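Side-chain contacts in alpha-1,4-endofucoidanase (Mariniflexile fucanivorans, PDB 6DLH), which hydrolyses alpha-1,4 linkages within fucoidan chains as a retaining, endo-acting member of glycoside hydrolase family 107 and carries several bound calcium ions: residues I75-Y80 against Y411-Q416; D226-V231 against R249-F254; P431-G436 against S492-E497; A542-D547 against D663-E668. One frame throughout, in Å; residues are numbered along the deposited sequence.

Contact 1: residues I75-Y80 against Y411-Q416; sequences IRTVDY and YLKEFQ. With CA (calcium ion), chain H.
T77, in the irregular loop I75-Y80, sits against the last turn of helix 399-415, the CA atoms of T77 and K413 being 6.7 Å apart. The loop leads from helix 66-71 into strand 80-84 of the parallel sheet in the catalytic domain, a fold probably of the barrel type seen in the related GH29 fucosidases. Here it doubles as a calcium-binding loop. The T77 side chain reaches the helix with both of its branches. Its OG1 lies over the L412 side chain, 3.6 Å from L412 CD1, while its methyl CG2 presses on the aliphatic stem of K413, 3.7 Å from K413 CG. A chi1 of 60° sets OG1 over the main chain, facing the helix and its hydrogen-bonding partner, OD1 of D409, one turn back on the same helix. OD2 of D409 takes the backbone N of R76, which ties the loop to the helix a second time. The carbonyl of T77 binds the calcium ion, T77 O lying 2.4 Å from it. D79 adds both carboxylate oxygens, each also held by a protein nitrogen: OD1 by NE2 of Q426, OD2 by the backbone N of L46. Four waters complete a shell of seven oxygens. Segment 411-416 supplies no direct ligand; Q416, just past the helix and bonded through NE2 to the carbonyl of G44, reaches the metal through its waters, accepting a hydrogen bond from two of them, each 2.7 Å from Q416 OE1.

Contact 2: residues D226-V231 against R249-F254; sequences DSADNV and RIYQAF
Y251 of helix 249-259 reaches across to A228 and D229 at the start of the short helix 228-233. Both helices belong to one beta-alpha-beta crossover of the catalytic domain, between the neighbouring parallel strands 222-226 and 266-269. The backbones stay well separated, with 8.5 Å between the CA atoms of A228 and Y251, and the tyrosine ring spans the interval. Its chi1 of -69° sets CG beside the backbone N, and the ring runs out from the helix so that its hydroxyl end comes nearest to the other segment. A228 offers its methyl group obliquely to the ring, A228 CB lying 4.3 Å from Y251 CE1. F269, from strand 266-269, touches A228 as well and meets the Y251 ring edge-to-face, so one aromatic side chain backs both partners. Two polar atoms find partners in the loop after that strand: the Y251 hydroxyl is hydrogen-bonded to OD1 of N271, and D229 OD2 to OG of S272. Across the contact itself the hydroxyl makes van der Waals approaches to the backbone at the helix start, with Y251 OH 3.7 Å from A228 O and 4.0 Å from D229 CA.

Contact 3: residues P431-G436 against S492-E497; sequences PAIYPG and SNYTFE
The hydroxyl of Y494, whose ring meets I433 across the contact, is hydrogen-bonded to OE1 of E490, and OE2 of the same carboxylate is bonded to OG of S492, the other residue that I433 touches. This pair of bonds holds the outer end of the Y494 ring close to the loop residues just before strand 494-502. I433 comes to this corner from segment 431-436, with CG1 anti to the carbonyl carbon (chi1 -63°) and the chain extended about chi2 (162°), which carries the terminal methyl forward to be the atom that does all the touching. The backbones keep their distance, the CA atoms of I433 and N493 being 8.3 Å apart, and the isoleucine side chain bridges the interval. All this takes place within a probably Ig-like domain, where strand 494-502 is the middle strand of a three-stranded antiparallel sheet and segment 431-436 runs, without regular strand geometry, before strand 439-444. Both I433 and Y494 pair through their main chains with strand 505-513 or the residues directly after it, I433 with E514 and I516, Y494 with L513. L513 of that strand and P486 of a loop also pack on I433, the isoleucine being buried although Y494 is partly exposed. The methyl meets the tyrosine at the ring's edge, close to the ring plane, with I433 CD1 4.0 Å from Y494 CD1, and the two side chains cross at about a right angle. The same methyl lies against the backbone, I433 CD1 being 3.9 Å from S492 O.

Contact 4: residues A542-D547 against D663-E668; sequences ATALKD and DYYDFE. With CA (calcium ion), chain F.
A chi1 of -165° swings the Y665 ring across to L545, and L545 answers with chi1 at -53° and an extended chi2 of -176°, which sends CD1 outward to meet it. The leucine methyl arrives at the edge of the ring, near its plane, with L545 CD1 3.8 Å from Y665 CE1. A544 adds its methyl at the phenol end, A544 CB lying 3.6 Å from Y665 OH. These two residues are the central pair of a type II turn from T543 to K546, L545 having the positive phi of the third turn position, so both side chains project from the turn toward the tyrosine. The hydroxyl of the buried Y665 finds its polar partners in the chain after strand 613-623, hydrogen-bonding to ND1 of H624 and to the backbone N of V625. On its other side the tyrosine directs an edge over the F667 ring, Y665 CD2 standing 3.8 Å above the centre of that face. Directly after Y665 comes the metal ligand D666, whose OD1 is 2.5 Å from the calcium ion, followed two residues later by E668, whose OE1 is 2.7 Å from it; D670 is a further ligand. The A544-L545 tip of the turn thus meets the chain at the junction between two consecutive, probably Ig-like domains, beside a calcium site that joins this loop to G634 and D715.

Contacts 1 and 2 belong to the catalytic domain, contact 2 nested within the chain loop that contact 1 closes, yet their centres are 33 Å apart. Both are buried and involve helices, but contact 1 adjoins a hydrated calcium whereas contact 2 rests on a tyrosine ring against an alanine methyl and helix-start backbone. Contact 3, only partly buried, joins pieces of a single probably Ig-like domain; contact 4, buried, joins two such domains. These last two use an aliphatic methyl at a tyrosine edge, and the tyrosine hydroxyls of contacts 2, 3 and 4 all bond outside the contact. Calcium is ligated by segments in contacts 1 and 4, through water-rich and carboxylate-rich shells respectively.

Contact 1: residues I75-Y80 against Y411-Q416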
# COMPACT_ATOMS: atom_id res chain seq x y z
N ILE A 75 14.82 11.80 8.54
CA ILE A 75 15.40 11.86 7.20
C ILE A 75 14.90 13.09 6.46
O ILE A 75 13.77 13.13 5.99
CB ILE A 75 15.14 10.56 6.41
CG1 ILE A 75 15.54 9.32 7.22
CG2 ILE A 75 15.88 10.63 5.09
CD1 ILE A 75 15.21 7.99 6.55
N ARG A 76 15.76 14.11 6.34
CA ARG A 76 15.29 15.42 5.94
C ARG A 76 15.51 15.69 4.45
O ARG A 76 14.90 16.62 3.93
CB ARG A 76 15.93 16.50 6.82
CG ARG A 76 15.67 16.30 8.31
CD ARG A 76 14.30 16.84 8.67
NE ARG A 76 13.17 15.94 8.50
CZ ARG A 76 11.92 16.32 8.23
NH1 ARG A 76 11.65 17.54 7.82
NH2 ARG A 76 10.94 15.45 8.37
N THR A 77 16.37 14.89 3.78
CA THR A 77 16.76 15.18 2.41
C THR A 77 16.04 14.29 1.40
O THR A 77 16.15 14.52 0.19
CB THR A 77 18.28 15.13 2.17
OG1 THR A 77 18.78 13.82 2.47
CG2 THR A 77 19.03 16.18 2.95
N VAL A 78 15.30 13.29 1.89
CA VAL A 78 14.53 12.43 1.01
C VAL A 78 13.42 13.25 0.34
O VAL A 78 12.89 14.19 0.93
CB VAL A 78 13.97 11.21 1.77
CG1 VAL A 78 13.10 11.61 2.96
CG2 VAL A 78 13.24 10.26 0.85
N ASP A 79 13.08 12.88 -0.90
CA ASP A 79 12.26 13.72 -1.76
C ASP A 79 10.93 13.04 -2.07
O ASP A 79 9.91 13.71 -2.20
CB ASP A 79 13.04 14.12 -3.02
CG ASP A 79 14.28 14.94 -2.70
OD1 ASP A 79 14.12 16.07 -2.18
OD2 ASP A 79 15.40 14.45 -2.95
N TYR A 80 10.93 11.71 -2.19
CA TYR A 80 9.73 11.03 -2.66
C TYR A 80 9.74 9.56 -2.25
O TYR A 80 10.78 9.01 -1.87
CB TYR A 80 9.55 11.22 -4.17
CG TYR A 80 10.55 10.50 -5.05
CD1 TYR A 80 11.82 11.03 -5.29
CD2 TYR A 80 10.22 9.30 -5.65
CE1 TYR A 80 12.73 10.36 -6.10
CE2 TYR A 80 11.11 8.62 -6.47
CZ TYR A 80 12.37 9.15 -6.68
OH TYR A 80 13.26 8.47 -7.48
N TYR A 411 25.26 13.13 5.14
CA TYR A 411 26.08 13.56 4.03
C TYR A 411 25.36 14.61 3.17
O TYR A 411 25.93 15.66 2.88
CB TYR A 411 26.55 12.37 3.19
CG TYR A 411 27.47 12.77 2.07
CD1 TYR A 411 26.96 13.21 0.86
CD2 TYR A 411 28.85 12.75 2.23
CE1 TYR A 411 27.79 13.62 -0.17
CE2 TYR A 411 29.70 13.14 1.20
CZ TYR A 411 29.16 13.58 0.00
OH TYR A 411 29.96 13.96 -1.03
N LEU A 412 24.14 14.31 2.71
CA LEU A 412 23.47 15.20 1.76
C LEU A 412 23.16 16.55 2.42
O LEU A 412 23.20 17.58 1.75
CB LEU A 412 22.20 14.54 1.20
CG LEU A 412 22.39 13.27 0.35
CD1 LEU A 412 21.06 12.66 -0.05
CD2 LEU A 412 23.23 13.55 -0.89
N LYS A 413 22.83 16.54 3.72
CA LYS A 413 22.54 17.77 4.46
C LYS A 413 23.74 18.72 4.38
O LYS A 413 23.56 19.93 4.20
CB LYS A 413 22.16 17.48 5.91
CG LYS A 413 20.74 16.99 6.13
CD LYS A 413 20.47 16.64 7.58
CE LYS A 413 20.12 17.85 8.43
NZ LYS A 413 20.32 17.59 9.88
N GLU A 414 24.95 18.17 4.48
CA GLU A 414 26.15 18.98 4.48
C GLU A 414 26.62 19.31 3.06
O GLU A 414 27.09 20.43 2.83
CB GLU A 414 27.26 18.31 5.30
CG GLU A 414 28.49 19.18 5.47
CD GLU A 414 29.55 18.61 6.39
OE1 GLU A 414 29.25 17.62 7.08
OE2 GLU A 414 30.67 19.17 6.43
N PHE A 415 26.49 18.37 2.11
CA PHE A 415 27.26 18.45 0.88
C PHE A 415 26.42 18.64 -0.39
O PHE A 415 26.99 18.96 -1.43
CB PHE A 415 28.26 17.29 0.77
CG PHE A 415 29.33 17.28 1.84
CD1 PHE A 415 30.30 18.27 1.88
CD2 PHE A 415 29.38 16.28 2.79
CE1 PHE A 415 31.29 18.26 2.86
CE2 PHE A 415 30.37 16.26 3.77
CZ PHE A 415 31.33 17.25 3.80
N GLN A 416 25.10 18.45 -0.35
CA GLN A 416 24.35 18.49 -1.61
C GLN A 416 24.23 19.91 -2.16
O GLN A 416 24.37 20.11 -3.36
CB GLN A 416 23.00 17.77 -1.55
CG GLN A 416 22.27 17.82 -2.89
CD GLN A 416 21.14 16.83 -3.04
OE1 GLN A 416 20.62 16.29 -2.05
NE2 GLN A 416 20.72 16.59 -4.27
CA CA H . 16.40 16.12 -1.57
O HOH W 1 18.36 14.87 -2.34
O HOH W 2 18.56 17.17 -0.57
O HOH W 3 15.44 17.84 -0.27
O HOH W 4 16.75 17.36 -3.47

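Contact 2: residues D226-V231 against R249-F254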
# COMPACT_ATOMS: atom_id res chain seq x y z
N ASP A 226 6.25 -0.97 -15.31
CA ASP A 226 7.13 -2.12 -15.38
C ASP A 226 6.65 -3.06 -16.48
O ASP A 226 5.50 -2.98 -16.90
CB ASP A 226 7.14 -2.84 -14.03
CG ASP A 226 8.35 -3.73 -13.77
OD1 ASP A 226 9.27 -3.73 -14.62
OD2 ASP A 226 8.36 -4.40 -12.72
N SER A 227 7.55 -3.94 -16.94
CA SER A 227 7.22 -5.01 -17.88
C SER A 227 6.65 -4.46 -19.18
O SER A 227 5.89 -5.15 -19.85
CB SER A 227 6.29 -6.01 -17.25
OG SER A 227 6.92 -6.68 -16.17
N ALA A 228 7.03 -3.22 -19.51
CA ALA A 228 6.47 -2.46 -20.62
C ALA A 228 6.87 -3.06 -21.97
O ALA A 228 6.03 -3.19 -22.85
CB ALA A 228 6.87 -1.01 -20.49
N ASP A 229 8.14 -3.43 -22.14
CA ASP A 229 8.56 -4.01 -23.41
C ASP A 229 8.02 -5.43 -23.54
O ASP A 229 7.78 -5.89 -24.66
CB ASP A 229 10.07 -3.90 -23.66
CG ASP A 229 10.94 -4.61 -22.63
OD1 ASP A 229 10.39 -5.12 -21.64
OD2 ASP A 229 12.17 -4.64 -22.84
N ASN A 230 7.84 -6.13 -22.41
CA ASN A 230 7.32 -7.49 -22.42
C ASN A 230 5.96 -7.54 -23.12
O ASN A 230 5.70 -8.46 -23.90
CB ASN A 230 7.19 -8.09 -21.02
CG ASN A 230 8.48 -8.16 -20.24
OD1 ASN A 230 9.04 -7.14 -19.84
ND2 ASN A 230 8.96 -9.37 -19.99
N VAL A 231 5.09 -6.56 -22.83
CA VAL A 231 3.70 -6.64 -23.26
C VAL A 231 3.42 -5.66 -24.40
O VAL A 231 2.70 -6.00 -25.34
CB VAL A 231 2.70 -6.48 -22.10
CG1 VAL A 231 2.82 -5.13 -21.39
CG2 VAL A 231 1.26 -6.71 -22.56
N ARG A 249 1.79 3.55 -29.72
CA ARG A 249 0.43 4.02 -29.48
C ARG A 249 0.01 3.67 -28.06
O ARG A 249 -0.63 4.48 -27.38
CB ARG A 249 -0.56 3.48 -30.52
CG ARG A 249 -0.50 4.18 -31.87
CD ARG A 249 -0.93 5.63 -31.82
NE ARG A 249 -0.89 6.29 -33.12
CZ ARG A 249 -1.01 7.60 -33.31
NH1 ARG A 249 -0.94 8.09 -34.54
NH2 ARG A 249 -1.19 8.41 -32.29
N ILE A 250 0.37 2.45 -27.62
CA ILE A 250 0.12 2.00 -26.26
C ILE A 250 0.89 2.90 -25.29
O ILE A 250 0.34 3.32 -24.28
CB ILE A 250 0.46 0.51 -26.09
CG1 ILE A 250 -0.15 -0.34 -27.21
CG2 ILE A 250 0.05 0.03 -24.71
CD1 ILE A 250 0.15 -1.82 -27.12
N TYR A 251 2.16 3.20 -25.62
CA TYR A 251 2.96 4.10 -24.81
C TYR A 251 2.23 5.43 -24.64
O TYR A 251 2.22 5.99 -23.54
CB TYR A 251 4.38 4.25 -25.39
CG TYR A 251 5.21 3.00 -25.27
CD1 TYR A 251 5.90 2.69 -24.09
CD2 TYR A 251 5.31 2.11 -26.32
CE1 TYR A 251 6.65 1.54 -23.98
CE2 TYR A 251 6.06 0.94 -26.22
CZ TYR A 251 6.74 0.66 -25.05
OH TYR A 251 7.47 -0.49 -24.96
N GLN A 252 1.59 5.88 -25.72
CA GLN A 252 0.84 7.13 -25.76
C GLN A 252 -0.40 7.02 -24.89
O GLN A 252 -0.70 7.93 -24.12
CB GLN A 252 0.44 7.47 -27.19
CG GLN A 252 -0.12 8.87 -27.34
CD GLN A 252 -0.42 9.24 -28.77
OE1 GLN A 252 -0.77 8.39 -29.59
NE2 GLN A 252 -0.29 10.52 -29.08
N ALA A 253 -1.12 5.90 -25.02
CA ALA A 253 -2.38 5.71 -24.31
C ALA A 253 -2.14 5.87 -22.81
O ALA A 253 -2.89 6.59 -22.14
CB ALA A 253 -2.97 4.36 -24.65
N PHE A 254 -1.07 5.24 -22.32
CA PHE A 254 -0.73 5.22 -20.91
C PHE A 254 -0.32 6.61 -20.44
O PHE A 254 -0.82 7.10 -19.43
CB PHE A 254 0.30 4.13 -20.64
CG PHE A 254 -0.26 2.74 -20.49
CD1 PHE A 254 -1.04 2.17 -21.49
CD2 PHE A 254 0.00 1.99 -19.35
CE1 PHE A 254 -1.55 0.88 -21.35
CE2 PHE A 254 -0.51 0.71 -19.21
CZ PHE A 254 -1.29 0.16 -20.20

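Contact 3: residues P431-G436 against S492-E497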
# COMPACT_ATOMS: atom_id res chain seq x y z
N PRO A 431 -0.41 23.80 8.74
CA PRO A 431 -1.79 23.47 9.13
C PRO A 431 -2.82 24.37 8.45
O PRO A 431 -2.50 25.49 8.04
CB PRO A 431 -1.80 23.75 10.64
CG PRO A 431 -0.37 23.51 11.07
CD PRO A 431 0.47 23.98 9.90
N ALA A 432 -4.06 23.87 8.33
CA ALA A 432 -5.17 24.59 7.73
C ALA A 432 -5.56 25.82 8.55
O ALA A 432 -5.29 25.90 9.75
CB ALA A 432 -6.35 23.65 7.57
N ILE A 433 -6.18 26.80 7.88
CA ILE A 433 -6.76 27.95 8.56
C ILE A 433 -8.14 27.54 9.07
O ILE A 433 -8.97 27.07 8.29
CB ILE A 433 -6.85 29.19 7.64
CG1 ILE A 433 -5.46 29.67 7.20
CG2 ILE A 433 -7.63 30.31 8.33
CD1 ILE A 433 -5.49 30.58 5.99
N TYR A 434 -8.36 27.73 10.37
CA TYR A 434 -9.65 27.51 11.01
C TYR A 434 -10.21 28.86 11.47
O TYR A 434 -9.77 29.41 12.48
CB TYR A 434 -9.50 26.56 12.20
CG TYR A 434 -9.35 25.10 11.83
CD1 TYR A 434 -8.15 24.61 11.34
CD2 TYR A 434 -10.40 24.22 11.98
CE1 TYR A 434 -8.00 23.27 11.00
CE2 TYR A 434 -10.27 22.88 11.65
CZ TYR A 434 -9.07 22.40 11.16
OH TYR A 434 -8.94 21.08 10.84
N PRO A 435 -11.18 29.45 10.72
CA PRO A 435 -11.75 30.75 11.08
C PRO A 435 -12.23 30.81 12.53
O PRO A 435 -13.04 29.99 12.96
CB PRO A 435 -12.91 30.90 10.09
CG PRO A 435 -12.45 30.10 8.88
CD PRO A 435 -11.76 28.90 9.49
N GLY A 436 -11.68 31.77 13.28
CA GLY A 436 -12.05 31.99 14.67
C GLY A 436 -11.15 31.24 15.65
O GLY A 436 -11.17 31.52 16.84
N SER A 492 -10.00 33.57 2.94
CA SER A 492 -9.04 33.64 1.85
C SER A 492 -7.87 32.68 2.09
O SER A 492 -7.51 32.40 3.23
CB SER A 492 -8.56 35.06 1.64
OG SER A 492 -7.69 35.46 2.69
N ASN A 493 -7.30 32.19 0.99
CA ASN A 493 -6.09 31.39 1.01
C ASN A 493 -4.87 32.32 0.94
O ASN A 493 -5.01 33.52 0.73
CB ASN A 493 -6.14 30.29 -0.05
CG ASN A 493 -7.25 29.30 0.19
OD1 ASN A 493 -7.84 29.27 1.27
ND2 ASN A 493 -7.56 28.48 -0.80
N TYR A 494 -3.68 31.76 1.17
CA TYR A 494 -2.46 32.56 1.11
C TYR A 494 -1.35 31.79 0.41
O TYR A 494 -1.29 30.57 0.47
CB TYR A 494 -2.03 33.03 2.51
CG TYR A 494 -2.93 34.05 3.17
CD1 TYR A 494 -4.06 33.65 3.86
CD2 TYR A 494 -2.64 35.41 3.12
CE1 TYR A 494 -4.90 34.57 4.47
CE2 TYR A 494 -3.46 36.34 3.73
CZ TYR A 494 -4.60 35.92 4.41
OH TYR A 494 -5.43 36.81 5.03
N THR A 495 -0.48 32.55 -0.27
CA THR A 495 0.73 32.03 -0.88
C THR A 495 1.84 33.05 -0.66
O THR A 495 1.74 34.19 -1.11
CB THR A 495 0.54 31.74 -2.37
OG1 THR A 495 -0.56 30.85 -2.53
CG2 THR A 495 1.77 31.16 -3.02
N PHE A 496 2.90 32.64 0.04
CA PHE A 496 4.01 33.53 0.31
C PHE A 496 5.30 32.73 0.49
O PHE A 496 5.29 31.50 0.56
CB PHE A 496 3.70 34.42 1.51
CG PHE A 496 3.30 33.67 2.75
CD1 PHE A 496 2.02 33.15 2.88
CD2 PHE A 496 4.20 33.47 3.78
CE1 PHE A 496 1.65 32.45 4.02
CE2 PHE A 496 3.83 32.78 4.93
CZ PHE A 496 2.56 32.27 5.04
N GLU A 497 6.41 33.46 0.58
CA GLU A 497 7.74 32.90 0.70
C GLU A 497 8.16 32.96 2.16
O GLU A 497 7.98 33.99 2.81
CB GLU A 497 8.73 33.72 -0.14
CG GLU A 497 8.36 33.81 -1.61
CD GLU A 497 8.64 32.55 -2.41
OE1 GLU A 497 7.67 31.87 -2.79
OE2 GLU A 497 9.83 32.25 -2.65

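Contact 4: residues A542-D547 against D663-E668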
# COMPACT_ATOMS: atom_id res chain seq x y z
N ALA A 542 -20.50 -9.61 11.98
CA ALA A 542 -19.41 -10.52 12.27
C ALA A 542 -19.90 -11.96 12.07
O ALA A 542 -21.09 -12.19 11.92
CB ALA A 542 -18.91 -10.30 13.67
N THR A 543 -18.95 -12.90 12.06
CA THR A 543 -19.23 -14.32 12.06
C THR A 543 -18.40 -14.97 13.16
O THR A 543 -17.22 -14.66 13.31
CB THR A 543 -18.91 -14.95 10.69
OG1 THR A 543 -19.61 -14.22 9.69
CG2 THR A 543 -19.26 -16.42 10.61
N ALA A 544 -19.04 -15.85 13.95
CA ALA A 544 -18.35 -16.57 15.01
C ALA A 544 -17.19 -17.35 14.41
O ALA A 544 -17.32 -17.92 13.33
CB ALA A 544 -19.31 -17.49 15.71
N LEU A 545 -16.05 -17.38 15.12
CA LEU A 545 -14.88 -18.14 14.73
C LEU A 545 -14.35 -17.63 13.39
O LEU A 545 -13.94 -18.41 12.53
CB LEU A 545 -15.23 -19.64 14.66
CG LEU A 545 -15.89 -20.24 15.91
CD1 LEU A 545 -16.10 -21.73 15.73
CD2 LEU A 545 -15.08 -19.96 17.16
N LYS A 546 -14.38 -16.30 13.23
CA LYS A 546 -13.83 -15.62 12.06
C LYS A 546 -13.38 -14.23 12.49
O LYS A 546 -14.10 -13.54 13.19
CB LYS A 546 -14.86 -15.56 10.93
CG LYS A 546 -14.33 -15.03 9.60
CD LYS A 546 -15.37 -15.00 8.50
CE LYS A 546 -14.81 -14.52 7.18
NZ LYS A 546 -14.37 -13.10 7.25
N ASP A 547 -12.17 -13.85 12.06
CA ASP A 547 -11.60 -12.56 12.42
C ASP A 547 -12.46 -11.44 11.83
O ASP A 547 -12.77 -11.45 10.64
CB ASP A 547 -10.13 -12.48 12.01
CG ASP A 547 -9.25 -13.40 12.84
OD1 ASP A 547 -9.04 -13.08 14.02
OD2 ASP A 547 -8.81 -14.43 12.30
N ASP A 663 -15.29 -28.87 11.96
CA ASP A 663 -15.65 -30.27 12.10
C ASP A 663 -16.80 -30.44 13.11
O ASP A 663 -17.57 -31.39 13.00
CB ASP A 663 -14.43 -31.13 12.44
CG ASP A 663 -13.31 -31.00 11.42
OD1 ASP A 663 -13.52 -31.43 10.27
OD2 ASP A 663 -12.24 -30.46 11.79
N TYR A 664 -16.90 -29.51 14.07
CA TYR A 664 -17.83 -29.62 15.18
C TYR A 664 -18.11 -28.23 15.75
O TYR A 664 -17.22 -27.38 15.79
CB TYR A 664 -17.28 -30.57 16.25
CG TYR A 664 -16.02 -30.12 16.94
CD1 TYR A 664 -16.06 -29.25 18.02
CD2 TYR A 664 -14.77 -30.55 16.51
CE1 TYR A 664 -14.91 -28.81 18.65
CE2 TYR A 664 -13.60 -30.13 17.13
CZ TYR A 664 -13.67 -29.25 18.20
OH TYR A 664 -12.54 -28.81 18.84
N TYR A 665 -19.35 -28.04 16.22
CA TYR A 665 -19.82 -26.72 16.62
C TYR A 665 -20.78 -26.84 17.81
O TYR A 665 -21.60 -27.75 17.86
CB TYR A 665 -20.52 -26.05 15.44
CG TYR A 665 -20.75 -24.57 15.58
CD1 TYR A 665 -19.69 -23.70 15.79
CD2 TYR A 665 -22.02 -24.03 15.45
CE1 TYR A 665 -19.89 -22.33 15.90
CE2 TYR A 665 -22.24 -22.67 15.55
CZ TYR A 665 -21.17 -21.81 15.77
OH TYR A 665 -21.38 -20.47 15.87
N ASP A 666 -20.68 -25.88 18.73
CA ASP A 666 -21.60 -25.77 19.86
C ASP A 666 -22.24 -24.39 19.86
O ASP A 666 -21.55 -23.39 20.07
CB ASP A 666 -20.89 -26.06 21.18
CG ASP A 666 -21.80 -25.87 22.38
OD1 ASP A 666 -22.76 -26.66 22.52
OD2 ASP A 666 -21.57 -24.92 23.16
N PHE A 667 -23.56 -24.35 19.70
CA PHE A 667 -24.30 -23.11 19.49
C PHE A 667 -24.30 -22.20 20.72
O PHE A 667 -24.83 -21.09 20.65
CB PHE A 667 -25.71 -23.41 18.98
CG PHE A 667 -25.75 -23.84 17.53
CD1 PHE A 667 -25.85 -22.89 16.52
CD2 PHE A 667 -25.66 -25.17 17.18
CE1 PHE A 667 -25.89 -23.28 15.19
CE2 PHE A 667 -25.69 -25.56 15.85
CZ PHE A 667 -25.81 -24.61 14.85
N GLU A 668 -23.70 -22.65 21.84
CA GLU A 668 -23.66 -21.82 23.04
C GLU A 668 -22.21 -21.47 23.38
O GLU A 668 -21.96 -20.70 24.30
CB GLU A 668 -24.39 -22.48 24.21
CG GLU A 668 -25.86 -22.76 23.96
CD GLU A 668 -26.12 -23.99 23.10
OE1 GLU A 668 -25.24 -24.86 23.04
OE2 GLU A 668 -27.21 -24.07 22.49
CA CA F . -24.01 -26.65 24.71